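Local coordinates for protein aromatic-amino-acid transaminase TyrB (Burkholderia cenocepacia K56-2Valvano, PDB 4WD2) that probably catalyses the pyridoxal-phosphate-dependent transfer of amino groups between aromatic amino acids and 2-oxo acids, as a class I and II aminotransferase, at residues A[375-378]-A[382-385]. Sequence-based numbering, arbitrary orientation.
Sequences VYIL and RMCV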
loop_
_atom_site.group_PDB
_atom_site.type_symbol
_atom_site.label_atom_id
_atom_site.label_comp_id
_atom_site.label_asym_id
_atom_site.label_seq_id
_atom_site.Cartn_x
_atom_site.Cartn_y
_atom_site.Cartn_z
ATOM N N VAL A 375 21.871 15.652 -24.535
ATOM C CA VAL A 375 21.966 15.296 -23.123
ATOM C C VAL A 375 20.711 15.777 -22.396
ATOM O O VAL A 375 20.369 16.963 -22.450
ATOM C CB VAL A 375 23.228 15.896 -22.465
ATOM C CG1 VAL A 375 23.165 15.773 -20.940
ATOM C CG2 VAL A 375 24.483 15.216 -23.004
ATOM N N TYR A 376 20.027 14.854 -21.721
ATOM C CA TYR A 376 18.704 15.135 -21.174
ATOM C C TYR A 376 18.689 15.261 -19.643
ATOM O O TYR A 376 18.969 14.294 -18.928
ATOM C CB TYR A 376 17.712 14.037 -21.596
ATOM C CG TYR A 376 17.354 13.988 -23.073
ATOM C CD1 TYR A 376 18.318 13.734 -24.049
ATOM C CD2 TYR A 376 16.039 14.149 -23.487
ATOM C CE1 TYR A 376 17.978 13.672 -25.404
ATOM C CE2 TYR A 376 15.685 14.084 -24.838
ATOM C CZ TYR A 376 16.659 13.844 -25.789
ATOM O OH TYR A 376 16.308 13.789 -27.125
ATOM N N ILE A 377 18.363 16.456 -19.152
ATOM C CA ILE A 377 18.116 16.669 -17.729
ATOM C C ILE A 377 16.780 17.394 -17.561
ATOM O O ILE A 377 16.158 17.776 -18.548
ATOM C CB ILE A 377 19.255 17.469 -17.047
ATOM C CG1 ILE A 377 19.379 18.876 -17.633
ATOM C CG2 ILE A 377 20.575 16.729 -17.160
ATOM C CD1 ILE A 377 20.392 19.739 -16.909
ATOM N N LEU A 378 16.321 17.567 -16.323
ATOM C CA LEU A 378 15.015 18.182 -16.098
ATOM C C LEU A 378 15.038 19.676 -16.366
ATOM O O LEU A 378 16.099 20.299 -16.332
ATOM C CB LEU A 378 14.529 17.935 -14.664
ATOM C CG LEU A 378 14.196 16.504 -14.246
ATOM C CD1 LEU A 378 13.381 16.530 -12.965
ATOM C CD2 LEU A 378 13.452 15.770 -15.350
ATOM N N ARG A 382 17.865 19.799 -12.738
ATOM C CA ARG A 382 18.235 18.630 -11.952
ATOM C C ARG A 382 18.870 17.567 -12.843
ATOM O O ARG A 382 18.279 17.151 -13.840
ATOM C CB ARG A 382 17.024 18.032 -11.230
ATOM C CG ARG A 382 17.388 16.924 -10.250
ATOM C CD ARG A 382 16.193 16.026 -9.928
ATOM N NE ARG A 382 15.963 15.022 -10.960
ATOM C CZ ARG A 382 15.003 14.101 -10.911
ATOM N NH1 ARG A 382 14.175 14.053 -9.876
ATOM N NH2 ARG A 382 14.876 13.226 -11.898
ATOM N N MET A 383 20.065 17.116 -12.473
ATOM C CA MET A 383 20.648 15.961 -13.140
ATOM C C MET A 383 20.746 14.800 -12.150
ATOM O O MET A 383 21.016 15.002 -10.965
ATOM C CB MET A 383 22.022 16.292 -13.754
ATOM C CG MET A 383 23.227 16.238 -12.826
ATOM S SD MET A 383 24.791 15.821 -13.682
ATOM C CE MET A 383 24.527 16.568 -15.276
ATOM N N CYS A 384 20.476 13.589 -12.628
ATOM C CA CYS A 384 20.747 12.408 -11.832
ATOM C C CYS A 384 22.177 11.956 -12.083
ATOM O O CYS A 384 22.478 11.379 -13.128
ATOM C CB CYS A 384 19.778 11.270 -12.153
ATOM S SG CYS A 384 20.079 9.825 -11.106
ATOM N N VAL A 385 23.049 12.227 -11.114
ATOM C CA VAL A 385 24.461 11.875 -11.206
ATOM C C VAL A 385 24.659 10.366 -11.388
ATOM O O VAL A 385 25.620 9.932 -12.021
ATOM C CB VAL A 385 25.227 12.352 -9.954
ATOM C CG1 VAL A 385 26.727 12.170 -10.131
ATOM C CG2 VAL A 385 24.901 13.810 -9.668
#
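L378 and R382 meet twice, once through the backbone and once through their side chains. The backbone link is a single hydrogen bond: N-H of L378 donates to O of R382, 3.2 Å from N to O and nearly straight at 166°. It ties the two ends of a short turn in which the chain reverses between strands 375-376 and 382-384.

The side chains of the same pair run alongside each other, pointing the same way. CD1 of L378 sits over the centre of one guanidinium face, 3.6 Å from CZ of R382. With CG anti to the backbone N (chi1 -172°), the arginine chain stays extended until it bends at chi3 (81°), and its guanidinium then presents a face to the methyl. F356 and Y358 of strand 356-358 also touch this arginine.

Apolar packing across these segments is confined to I377 and M383, where CG2 of the isoleucine meets CB of the methionine at 3.7 Å. CB of I377 also lies 3.4 Å from O of R382, beside the backbone bond. Helix 363-371 packs on I377, and helix 393-405 on M383.

The two strands pair with different partners, 37-38 and 356-358, so the contact helps to link two small sheets, probably in the small domain of a fold-type I aminotransferase. One hydrogen bond, a methyl laid on a guanidinium face and a small apolar contact hold it; the guanidinium N-H groups lie in its plane, not aimed at the methyl, and can still donate to other partners.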